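PDB 5M1T: MucR Phosphodiesterase from Pseudomonas aeruginosa, which is a phosphodiesterase of the EAL-domain family that holds C2E and two magnesium ions together in one pocket. Local coordinates for residues 208-213 / 241-246; 156-161 / 185-190; 49-54 / 65-70. All blocks are in the same frame, centred on the assembly; numbering follows the deposited sequence.

All three contacts are largely buried and none is a surface contact; they join strands of one sheet and border the same C2E pocket. Contacts 1 and 2 each pair parallel strands and share one magnesium ion (chain E) and a water on it. Asp-209 of contact 1 also lies against segment 185-190 of contact 2. Contact 3 is an antiparallel hairpin, its centre about 17 Å from that of contact 2, and shares the other magnesium ion (chain D) with it. The chemistry varies accordingly: carboxylates crowd round the metals in contact 2, one chelating glutamate and a nearby arginine mark contact 1, and regular backbone pairing, one metal-binding glutamate and an arginine on a phosphate mark contact 3.

Contact 1 (208-213 / 241-246); sequences IDRGFI and VAEGVE. With MG (magnesium ion), chain E; C2E (9,9'-[(2R,3R,3aS,5S,7aR,9R,10R,10aS,12S,14aR)-3,5,10,12-tetrahydroxy-5,12-dioxidooctahydro-2H,7H-difuro[3,2-d:3',2'-j][1,3,7,9,2,8]tetraoxadiphosphacyclododecine-2,9-diyl]bis(2-amino-1,9-dihydro-6H-purin-6-one)), chain C.
Arg-210 and Glu-243 meet at the C-terminal side of two neighbouring parallel strands, 205-208 and 239-243, of the modified TIM barrel that forms EAL domains. Their side chains pass at a slant, guanidinium and carboxylate planes 67° apart, and Arg-210 NH1 stays 3.6 Å from Glu-243 OE1 at the guanidinium edge. Glu-243 is extended and aims its carboxylate at the magnesium ion of chain E, which both OE1 and OE2 bind at 2.5 Å. OE1 also receives a weak hydrogen bond from Arg-210 N, 3.4 Å away. Arg-210 starts with CG between its backbone N and carbonyl carbon (chi1 63°) and then runs straight to NE, which carries the guanidinium past the carboxylate to the ligand. There O4' of C2E lies over one guanidinium face, and NH1 comes within 3.2 Å of O1P, the phosphate oxygen on the same metal. Asp-209 turns its carboxylate 75° from that of Glu-243 and caps the helix, OD2 accepting from Gly-211 N at 2.9 Å. Farther from the ligand, Ile-208 N donates to Val-241 O over 2.8 Å, and Ile-213 and Ala-242 meet through methyl groups beside Leu-254 of helix 248-257, Ile-213 CD1 lying 4.4 Å from Ala-242 CB.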
# COMPACT_ATOMS: atom_id res chain seq x y z
N ILE A 208 -8.09 17.72 13.38
CA ILE A 208 -7.08 18.14 14.32
C ILE A 208 -6.86 17.07 15.39
O ILE A 208 -7.84 16.60 16.00
CB ILE A 208 -7.45 19.45 15.04
CG1 ILE A 208 -7.73 20.57 14.04
CG2 ILE A 208 -6.32 19.82 15.97
CD1 ILE A 208 -8.53 21.70 14.63
N ASP A 209 -5.60 16.71 15.65
CA ASP A 209 -5.35 15.62 16.59
C ASP A 209 -5.80 16.02 17.98
O ASP A 209 -5.57 17.16 18.41
CB ASP A 209 -3.90 15.23 16.66
CG ASP A 209 -3.68 14.02 17.56
OD1 ASP A 209 -4.17 12.92 17.22
OD2 ASP A 209 -3.06 14.17 18.63
N ARG A 210 -6.43 15.08 18.68
CA ARG A 210 -6.96 15.32 20.01
C ARG A 210 -5.91 15.80 20.97
O ARG A 210 -6.24 16.48 21.92
CB ARG A 210 -7.63 14.08 20.59
CG ARG A 210 -6.72 12.88 20.81
CD ARG A 210 -7.55 11.74 21.42
NE ARG A 210 -6.97 10.40 21.49
CZ ARG A 210 -6.54 9.66 20.45
NH1 ARG A 210 -6.47 10.15 19.19
NH2 ARG A 210 -6.13 8.40 20.69
N GLY A 211 -4.65 15.43 20.73
CA GLY A 211 -3.53 15.89 21.57
C GLY A 211 -3.45 17.40 21.70
O GLY A 211 -3.19 17.95 22.78
N PHE A 212 -3.75 18.09 20.61
CA PHE A 212 -3.71 19.55 20.63
C PHE A 212 -4.90 20.19 21.33
O PHE A 212 -4.78 21.27 21.93
CB PHE A 212 -3.63 20.09 19.21
CG PHE A 212 -2.40 19.62 18.49
CD1 PHE A 212 -1.17 20.15 18.82
CD2 PHE A 212 -2.47 18.64 17.53
CE1 PHE A 212 -0.03 19.75 18.19
CE2 PHE A 212 -1.34 18.20 16.90
CZ PHE A 212 -0.11 18.76 17.24
N ILE A 213 -6.03 19.50 21.30
CA ILE A 213 -7.20 19.98 22.03
C ILE A 213 -7.00 19.84 23.54
O ILE A 213 -7.30 20.74 24.31
CB ILE A 213 -8.46 19.22 21.58
CG1 ILE A 213 -8.62 19.28 20.06
CG2 ILE A 213 -9.69 19.74 22.29
CD1 ILE A 213 -8.47 20.64 19.43
N VAL A 241 -12.32 19.30 11.40
CA VAL A 241 -12.96 18.62 12.50
C VAL A 241 -12.04 18.74 13.71
O VAL A 241 -10.84 18.37 13.64
CB VAL A 241 -13.17 17.12 12.20
CG1 VAL A 241 -13.93 16.45 13.33
CG2 VAL A 241 -13.93 16.91 10.90
N ALA A 242 -12.60 19.21 14.82
CA ALA A 242 -11.84 19.18 16.07
C ALA A 242 -12.22 17.91 16.79
O ALA A 242 -13.39 17.63 16.98
CB ALA A 242 -12.13 20.38 16.94
N GLU A 243 -11.21 17.18 17.23
CA GLU A 243 -11.40 15.87 17.85
C GLU A 243 -10.92 15.91 19.31
O GLU A 243 -9.98 16.62 19.62
CB GLU A 243 -10.68 14.82 16.98
CG GLU A 243 -10.28 13.54 17.65
CD GLU A 243 -9.36 12.71 16.74
OE1 GLU A 243 -8.13 12.59 17.06
OE2 GLU A 243 -9.89 12.23 15.71
N GLY A 244 -11.58 15.19 20.21
CA GLY A 244 -11.19 15.17 21.61
C GLY A 244 -11.84 16.27 22.45
O GLY A 244 -11.31 16.63 23.50
N VAL A 245 -12.98 16.80 22.02
CA VAL A 245 -13.62 17.88 22.75
C VAL A 245 -14.27 17.31 23.99
O VAL A 245 -15.25 16.55 23.90
CB VAL A 245 -14.68 18.58 21.86
CG1 VAL A 245 -15.39 19.72 22.60
CG2 VAL A 245 -14.01 19.12 20.59
N GLU A 246 -13.71 17.68 25.13
CA GLU A 246 -14.20 17.22 26.43
C GLU A 246 -14.84 18.28 27.32
O GLU A 246 -15.56 17.93 28.22
CB GLU A 246 -13.06 16.60 27.23
CG GLU A 246 -12.44 15.40 26.53
CD GLU A 246 -11.26 14.78 27.26
OE1 GLU A 246 -10.56 15.50 28.03
OE2 GLU A 246 -11.04 13.57 27.02
MG MG E . -7.67 11.35 14.95
P1 C2E C . -8.38 8.02 15.98
O2P C2E C . -8.62 7.78 14.51
O1P C2E C . -7.71 9.34 16.31
O5' C2E C . -9.79 7.92 16.71
C5' C2E C . -10.15 8.84 17.72
C4' C2E C . -9.78 8.33 19.09
O4' C2E C . -9.99 9.39 20.04
C3' C2E C . -10.65 7.17 19.54
O3' C2E C . -9.88 6.31 20.38
C2' C2E C . -11.73 7.82 20.37
O2' C2E C . -12.31 6.95 21.34
C1' C2E C . -10.91 8.92 21.03
N9 C2E C . -11.70 10.05 21.51
C8 C2E C . -12.73 10.65 20.88
N7 C2E C . -13.20 11.67 21.63
C5 C2E C . -12.46 11.73 22.74
C6 C2E C . -12.44 12.58 23.94
O6 C2E C . -13.25 13.52 24.06
N1 C2E C . -11.51 12.30 24.87
C2 C2E C . -10.62 11.28 24.73
N2 C2E C . -9.71 11.04 25.70
N3 C2E C . -10.59 10.48 23.65
C4 C2E C . -11.48 10.66 22.66
P11 C2E C . -9.90 4.72 20.17
O21 C2E C . -11.33 4.29 19.89
O11 C2E C . -9.39 4.07 21.41
O5A C2E C . -8.99 4.41 18.89
C5A C2E C . -7.61 4.78 18.92
C4A C2E C . -7.03 4.69 17.52
O4A C2E C . -7.17 3.37 17.00
C3A C2E C . -7.77 5.54 16.52
O3A C2E C . -7.39 6.91 16.58
C2A C2E C . -7.41 4.90 15.21
O2A C2E C . -6.12 5.29 14.77
C1A C2E C . -7.35 3.43 15.58
N91 C2E C . -8.59 2.74 15.15
C81 C2E C . -9.78 2.64 15.79
N71 C2E C . -10.65 1.89 15.08
C51 C2E C . -10.01 1.50 13.96
C61 C2E C . -10.33 0.69 12.77
O61 C2E C . -11.47 0.20 12.64
N11 C2E C . -9.37 0.53 11.85
C21 C2E C . -8.15 1.08 11.98
N21 C2E C . -7.22 0.89 11.02
N31 C2E C . -7.78 1.83 13.04
C41 C2E C . -8.67 2.06 14.02
O HOH W 1 -6.21 11.59 16.59

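Contact 2 (156-161 / 185-190); sequences EVTEST and IDDFGT. With MG (magnesium ion), chain E; MG (magnesium ion), chain D; C2E (9,9'-[(2R,3R,3aS,5S,7aR,9R,10R,10aS,12S,14aR)-3,5,10,12-tetrahydroxy-5,12-dioxidooctahydro-2H,7H-difuro[3,2-d:3',2'-j][1,3,7,9,2,8]tetraoxadiphosphacyclododecine-2,9-diyl]bis(2-amino-1,9-dihydro-6H-purin-6-one)), chain C.
Glu-156 and Asp-186 bring their carboxylates together on one magnesium ion (chain D), their planes 81° apart. Glu-156 OE1 and Asp-186 OD2 lie only 2.9 Å from each other, a closeness of two acceptors that the shared metal makes possible; Glu-156 OE2 forms a salt bridge with Lys-207. Asp-186, its CG anti to the backbone N (chi1 -158°), bridges two metals: OD2 binds the chain D ion and OD1 the magnesium ion of chain E, both at 2.2 Å. Asp-187 OD1 joins it on the latter, while OD2 rests 3.5 Å from the methyl CG2 of Thr-158. Beneath the metals the strands pair in parallel: Asp-186 N donates to Val-157 O at 2.8 Å, and Glu-159 N, the first residue of its helix, donates to Asp-186 O.

Glu-159 is the other main element. With CG opposite the backbone N (chi1 -165°) and the chain extended beyond it, its carboxylate stacks on one face of Phe-188, nearly parallel to the ring (17°), with OE2 offset toward the rim, 3.6 Å from CE1. OE1 accepts from Gly-189 N at 2.8 Å, on the syn side but tilted out of the carboxylate plane, and from Gly-191 N; OE2 is held by Ser-193 OG. One side chain thus pins several points of the loop, whose type II turn is closed by Thr-190 N on Asp-187 O, with Thr-190 OG1 as a second donor. A DDFGTG loop whose aspartates bind metal, braced by a glutamate on the preceding strand-helix unit, is characteristic of the two-metal site of EAL domains.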
# COMPACT_ATOMS: atom_id res chain seq x y z
N GLU A 156 -10.37 7.73 6.50
CA GLU A 156 -9.38 8.52 7.23
C GLU A 156 -7.96 7.90 7.18
O GLU A 156 -7.74 6.79 7.63
CB GLU A 156 -9.82 8.67 8.69
CG GLU A 156 -11.18 9.36 8.89
CD GLU A 156 -11.50 9.70 10.34
OE1 GLU A 156 -10.64 9.47 11.24
OE2 GLU A 156 -12.63 10.22 10.58
N VAL A 157 -7.01 8.65 6.63
CA VAL A 157 -5.62 8.26 6.58
C VAL A 157 -4.85 9.33 7.35
O VAL A 157 -5.18 10.54 7.28
CB VAL A 157 -5.11 8.19 5.12
CG1 VAL A 157 -3.70 7.66 5.05
CG2 VAL A 157 -5.99 7.27 4.30
N THR A 158 -3.88 8.92 8.15
CA THR A 158 -3.21 9.91 8.99
C THR A 158 -2.31 10.80 8.13
O THR A 158 -1.92 10.43 7.02
CB THR A 158 -2.38 9.27 10.15
OG1 THR A 158 -1.33 8.44 9.60
CG2 THR A 158 -3.28 8.48 11.14
N GLU A 159 -1.99 11.97 8.67
CA GLU A 159 -1.02 12.86 8.07
C GLU A 159 0.28 12.11 7.70
O GLU A 159 0.78 12.23 6.60
CB GLU A 159 -0.72 14.02 9.04
CG GLU A 159 0.01 15.20 8.38
CD GLU A 159 0.35 16.30 9.37
OE1 GLU A 159 0.03 16.10 10.57
OE2 GLU A 159 0.93 17.34 8.94
N SER A 160 0.80 11.32 8.62
CA SER A 160 2.07 10.61 8.42
C SER A 160 1.93 9.66 7.27
O SER A 160 2.80 9.60 6.42
CB SER A 160 2.45 9.76 9.64
OG SER A 160 2.33 10.53 10.81
N THR A 161 0.83 8.91 7.28
CA THR A 161 0.61 7.85 6.30
C THR A 161 0.56 8.49 4.94
O THR A 161 1.19 7.99 4.00
CB THR A 161 -0.68 7.05 6.62
OG1 THR A 161 -0.43 6.26 7.77
CG2 THR A 161 -1.09 6.12 5.46
N ILE A 185 -7.92 13.58 6.26
CA ILE A 185 -6.56 13.44 6.81
C ILE A 185 -6.61 13.53 8.34
O ILE A 185 -6.87 14.58 8.91
CB ILE A 185 -5.61 14.52 6.29
CG1 ILE A 185 -5.63 14.61 4.77
CG2 ILE A 185 -4.18 14.28 6.77
CD1 ILE A 185 -5.24 13.36 4.02
N ASP A 186 -6.34 12.41 8.97
CA ASP A 186 -6.55 12.23 10.40
C ASP A 186 -5.30 12.65 11.23
O ASP A 186 -4.20 12.81 10.68
CB ASP A 186 -6.82 10.72 10.62
CG ASP A 186 -7.55 10.43 11.91
OD1 ASP A 186 -7.85 11.38 12.71
OD2 ASP A 186 -7.83 9.22 12.09
N ASP A 187 -5.46 12.76 12.53
CA ASP A 187 -4.34 13.09 13.44
C ASP A 187 -3.48 14.25 12.94
O ASP A 187 -2.25 14.25 13.06
CB ASP A 187 -3.45 11.86 13.69
CG ASP A 187 -4.20 10.71 14.36
OD1 ASP A 187 -5.37 10.87 14.83
OD2 ASP A 187 -3.59 9.62 14.41
N PHE A 188 -4.13 15.26 12.38
CA PHE A 188 -3.40 16.33 11.74
C PHE A 188 -2.68 17.18 12.79
O PHE A 188 -3.20 17.45 13.88
CB PHE A 188 -4.30 17.16 10.83
CG PHE A 188 -3.55 18.00 9.87
CD1 PHE A 188 -3.12 17.47 8.67
CD2 PHE A 188 -3.22 19.32 10.18
CE1 PHE A 188 -2.40 18.23 7.77
CE2 PHE A 188 -2.50 20.09 9.28
CZ PHE A 188 -2.08 19.54 8.07
N GLY A 189 -1.43 17.50 12.49
CA GLY A 189 -0.59 18.26 13.40
C GLY A 189 0.49 17.36 13.95
O GLY A 189 1.52 17.87 14.41
N THR A 190 0.28 16.05 13.90
CA THR A 190 1.25 15.07 14.41
C THR A 190 2.34 14.64 13.42
O THR A 190 3.32 14.03 13.83
CB THR A 190 0.58 13.78 14.93
OG1 THR A 190 -0.00 13.07 13.84
CG2 THR A 190 -0.48 14.12 15.94
MG MG E . -7.67 11.35 14.95
MG MG D . -9.72 8.55 12.91
P1 C2E C . -8.38 8.02 15.98
O2P C2E C . -8.62 7.78 14.51
O1P C2E C . -7.71 9.34 16.31
O5' C2E C . -9.79 7.92 16.71
C5' C2E C . -10.15 8.84 17.72
C4' C2E C . -9.78 8.33 19.09
O4' C2E C . -9.99 9.39 20.04
C3' C2E C . -10.65 7.17 19.54
O3' C2E C . -9.88 6.31 20.38
C2' C2E C . -11.73 7.82 20.37
O2' C2E C . -12.31 6.95 21.34
C1' C2E C . -10.91 8.92 21.03
N9 C2E C . -11.70 10.05 21.51
C8 C2E C . -12.73 10.65 20.88
N7 C2E C . -13.20 11.67 21.63
C5 C2E C . -12.46 11.73 22.74
C6 C2E C . -12.44 12.58 23.94
O6 C2E C . -13.25 13.52 24.06
N1 C2E C . -11.51 12.30 24.87
C2 C2E C . -10.62 11.28 24.73
N2 C2E C . -9.71 11.04 25.70
N3 C2E C . -10.59 10.48 23.65
C4 C2E C . -11.48 10.66 22.66
P11 C2E C . -9.90 4.72 20.17
O21 C2E C . -11.33 4.29 19.89
O11 C2E C . -9.39 4.07 21.41
O5A C2E C . -8.99 4.41 18.89
C5A C2E C . -7.61 4.78 18.92
C4A C2E C . -7.03 4.69 17.52
O4A C2E C . -7.17 3.37 17.00
C3A C2E C . -7.77 5.54 16.52
O3A C2E C . -7.39 6.91 16.58
C2A C2E C . -7.41 4.90 15.21
O2A C2E C . -6.12 5.29 14.77
C1A C2E C . -7.35 3.43 15.58
N91 C2E C . -8.59 2.74 15.15
C81 C2E C . -9.78 2.64 15.79
N71 C2E C . -10.65 1.89 15.08
C51 C2E C . -10.01 1.50 13.96
C61 C2E C . -10.33 0.69 12.77
O61 C2E C . -11.47 0.20 12.64
N11 C2E C . -9.37 0.53 11.85
C21 C2E C . -8.15 1.08 11.98
N21 C2E C . -7.22 0.89 11.02
N31 C2E C . -7.78 1.83 13.04
C41 C2E C . -8.67 2.06 14.02
O HOH W 2 0.20 11.23 11.79
O HOH W 3 -10.37 10.09 14.28
O HOH W 1 -6.21 11.59 16.59

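Contact 3 (49-54 / 65-70); sequences HYQPKV and EALLRW. With MG (magnesium ion), chain D; C2E (9,9'-[(2R,3R,3aS,5S,7aR,9R,10R,10aS,12S,14aR)-3,5,10,12-tetrahydroxy-5,12-dioxidooctahydro-2H,7H-difuro[3,2-d:3',2'-j][1,3,7,9,2,8]tetraoxadiphosphacyclododecine-2,9-diyl]bis(2-amino-1,9-dihydro-6H-purin-6-one)), chain C.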
# COMPACT_ATOMS: atom_id res chain seq x y z
N HIS A 49 -17.95 0.50 17.60
CA HIS A 49 -18.61 1.62 18.24
C HIS A 49 -18.51 2.81 17.29
O HIS A 49 -17.66 2.86 16.40
CB HIS A 49 -17.98 1.90 19.59
CG HIS A 49 -18.34 0.88 20.62
ND1 HIS A 49 -18.19 1.10 21.98
CD2 HIS A 49 -18.86 -0.36 20.50
CE1 HIS A 49 -18.57 0.02 22.64
NE2 HIS A 49 -18.99 -0.88 21.77
N TYR A 50 -19.42 3.75 17.46
CA TYR A 50 -19.56 4.85 16.55
C TYR A 50 -19.56 6.11 17.39
O TYR A 50 -20.27 6.19 18.39
CB TYR A 50 -20.87 4.72 15.77
CG TYR A 50 -20.95 3.44 14.97
CD1 TYR A 50 -20.37 3.34 13.73
CD2 TYR A 50 -21.57 2.33 15.48
CE1 TYR A 50 -20.39 2.15 13.01
CE2 TYR A 50 -21.60 1.13 14.77
CZ TYR A 50 -21.01 1.04 13.54
OH TYR A 50 -21.08 -0.14 12.84
N GLN A 51 -18.73 7.08 17.01
CA GLN A 51 -18.73 8.38 17.68
C GLN A 51 -19.30 9.50 16.78
O GLN A 51 -18.84 9.71 15.66
CB GLN A 51 -17.35 8.76 18.16
CG GLN A 51 -17.46 9.88 19.18
CD GLN A 51 -16.13 10.41 19.64
OE1 GLN A 51 -15.12 10.25 18.95
NE2 GLN A 51 -16.13 11.03 20.82
N PRO A 52 -20.32 10.21 17.27
CA PRO A 52 -20.93 11.32 16.53
C PRO A 52 -19.95 12.40 16.14
O PRO A 52 -19.08 12.75 16.95
CB PRO A 52 -21.91 11.92 17.53
CG PRO A 52 -22.16 10.89 18.57
CD PRO A 52 -20.96 9.99 18.58
N LYS A 53 -20.05 12.90 14.91
CA LYS A 53 -19.36 14.13 14.53
C LYS A 53 -20.51 15.12 14.37
O LYS A 53 -21.53 14.79 13.76
CB LYS A 53 -18.57 14.05 13.22
CG LYS A 53 -17.60 12.87 13.12
CD LYS A 53 -17.21 12.55 11.66
CE LYS A 53 -16.87 13.81 10.87
NZ LYS A 53 -16.73 13.47 9.43
N VAL A 54 -20.34 16.31 14.91
CA VAL A 54 -21.45 17.27 15.05
C VAL A 54 -21.03 18.62 14.51
O VAL A 54 -19.89 19.02 14.75
CB VAL A 54 -21.79 17.35 16.56
CG1 VAL A 54 -22.60 18.55 16.90
CG2 VAL A 54 -22.56 16.11 16.96
N GLU A 65 -17.73 8.45 13.33
CA GLU A 65 -16.52 7.69 13.08
C GLU A 65 -16.69 6.27 13.64
O GLU A 65 -17.05 6.11 14.79
CB GLU A 65 -15.30 8.38 13.72
CG GLU A 65 -14.00 7.65 13.43
CD GLU A 65 -12.74 8.36 13.97
OE1 GLU A 65 -12.87 9.43 14.62
OE2 GLU A 65 -11.63 7.85 13.72
N ALA A 66 -16.41 5.27 12.83
CA ALA A 66 -16.39 3.90 13.29
C ALA A 66 -15.10 3.62 14.03
O ALA A 66 -14.01 3.94 13.54
CB ALA A 66 -16.51 2.93 12.09
N LEU A 67 -15.23 3.02 15.21
CA LEU A 67 -14.13 2.76 16.11
C LEU A 67 -14.19 1.30 16.66
O LEU A 67 -15.17 0.87 17.28
CB LEU A 67 -14.14 3.76 17.28
CG LEU A 67 -13.84 5.22 16.93
CD1 LEU A 67 -14.13 6.18 18.10
CD2 LEU A 67 -12.38 5.36 16.47
N LEU A 68 -13.13 0.55 16.41
CA LEU A 68 -13.12 -0.86 16.72
C LEU A 68 -12.95 -1.07 18.21
O LEU A 68 -12.17 -0.37 18.87
CB LEU A 68 -12.00 -1.53 15.94
CG LEU A 68 -11.88 -3.07 15.98
CD1 LEU A 68 -13.08 -3.72 15.35
CD2 LEU A 68 -10.59 -3.52 15.29
N ARG A 69 -13.69 -2.04 18.75
CA ARG A 69 -13.52 -2.48 20.13
C ARG A 69 -13.43 -4.02 20.17
O ARG A 69 -13.92 -4.73 19.27
CB ARG A 69 -14.69 -2.01 20.95
CG ARG A 69 -14.86 -0.49 20.98
CD ARG A 69 -13.99 0.12 22.07
NE ARG A 69 -14.02 1.59 22.08
CZ ARG A 69 -13.37 2.41 21.25
NH1 ARG A 69 -12.63 1.94 20.27
NH2 ARG A 69 -13.46 3.71 21.39
N TRP A 70 -12.80 -4.55 21.20
CA TRP A 70 -12.71 -6.00 21.35
C TRP A 70 -13.31 -6.39 22.70
O TRP A 70 -12.77 -6.07 23.76
CB TRP A 70 -11.24 -6.42 21.18
CG TRP A 70 -10.93 -7.89 21.29
CD1 TRP A 70 -11.81 -8.92 21.35
CD2 TRP A 70 -9.62 -8.47 21.31
NE1 TRP A 70 -11.13 -10.11 21.42
CE2 TRP A 70 -9.78 -9.86 21.40
CE3 TRP A 70 -8.33 -7.93 21.26
CZ2 TRP A 70 -8.69 -10.74 21.44
CZ3 TRP A 70 -7.24 -8.81 21.29
CH2 TRP A 70 -7.43 -10.20 21.39
MG MG D . -9.72 8.55 12.91
P1 C2E C . -8.38 8.02 15.98
O2P C2E C . -8.62 7.78 14.51
O1P C2E C . -7.71 9.34 16.31
O5' C2E C . -9.79 7.92 16.71
C5' C2E C . -10.15 8.84 17.72
C4' C2E C . -9.78 8.33 19.09
O4' C2E C . -9.99 9.39 20.04
C3' C2E C . -10.65 7.17 19.54
O3' C2E C . -9.88 6.31 20.38
C2' C2E C . -11.73 7.82 20.37
O2' C2E C . -12.31 6.95 21.34
C1' C2E C . -10.91 8.92 21.03
N9 C2E C . -11.70 10.05 21.51
C8 C2E C . -12.73 10.65 20.88
N7 C2E C . -13.20 11.67 21.63
C5 C2E C . -12.46 11.73 22.74
C6 C2E C . -12.44 12.58 23.94
O6 C2E C . -13.25 13.52 24.06
N1 C2E C . -11.51 12.30 24.87
C2 C2E C . -10.62 11.28 24.73
N2 C2E C . -9.71 11.04 25.70
N3 C2E C . -10.59 10.48 23.65
C4 C2E C . -11.48 10.66 22.66
P11 C2E C . -9.90 4.72 20.17
O21 C2E C . -11.33 4.29 19.89
O11 C2E C . -9.39 4.07 21.41
O5A C2E C . -8.99 4.41 18.89
C5A C2E C . -7.61 4.78 18.92
C4A C2E C . -7.03 4.69 17.52
O4A C2E C . -7.17 3.37 17.00
C3A C2E C . -7.77 5.54 16.52
O3A C2E C . -7.39 6.91 16.58
C2A C2E C . -7.41 4.90 15.21
O2A C2E C . -6.12 5.29 14.77
C1A C2E C . -7.35 3.43 15.58
N91 C2E C . -8.59 2.74 15.15
C81 C2E C . -9.78 2.64 15.79
N71 C2E C . -10.65 1.89 15.08
C51 C2E C . -10.01 1.50 13.96
C61 C2E C . -10.33 0.69 12.77
O61 C2E C . -11.47 0.20 12.64
N11 C2E C . -9.37 0.53 11.85
C21 C2E C . -8.15 1.08 11.98
N21 C2E C . -7.22 0.89 11.02
N31 C2E C . -7.78 1.83 13.04
C41 C2E C . -8.67 2.06 14.02
O HOH W 3 -10.37 10.09 14.28
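Arg-69 sets CG anti to its carbonyl carbon (chi1 -60°), over the ring centre of His-49, 3.8 Å from the ring centroid, as a CH-pi contact. The two side chains cross at about a right angle, and the bend at chi2 (-85°) then turns the rest of the arginine toward C2E. There NH1 and NH2 both donate to the phosphate oxygen O21, each at 2.7 Å. NH1 also donates to Leu-68 O, a second bond that should limit rotation of the group, and the positive charge probably offsets that of the phosphate.

Gln-51 and Glu-65 both set CG anti to the backbone N and stay extended, reaching from the same face of the sheet. Glu-65 OE2 binds the magnesium ion of chain D at 2.2 Å, while OE1 meets Lys-207 and Gln-263. Gln-263 also holds Gln-51 OE1, so one residue positions both ends. Between Gln-51 and Arg-69, Leu-67 packs CD1 4.1 Å from Gln-51 CB and turns its methyls to the ligand. On the opposite face, Tyr-50 CE1 touches Ala-66 CB.

The backbones are tied by two hydrogen-bonded pairs: His-49 N donates to Leu-67 O at 2.8 Å and Gln-51 N to Glu-65 O at 2.9 Å, each answered by a return bond. Leu-68, which follows Leu-67, sends its N-H almost straight (177°) to N71 of C2E. Glu-65, Ala-66 and Leu-67 spell the Glu-Ala-Leu signature, here on the second strand of the antiparallel hairpin formed by the first two strands of the EAL barrel.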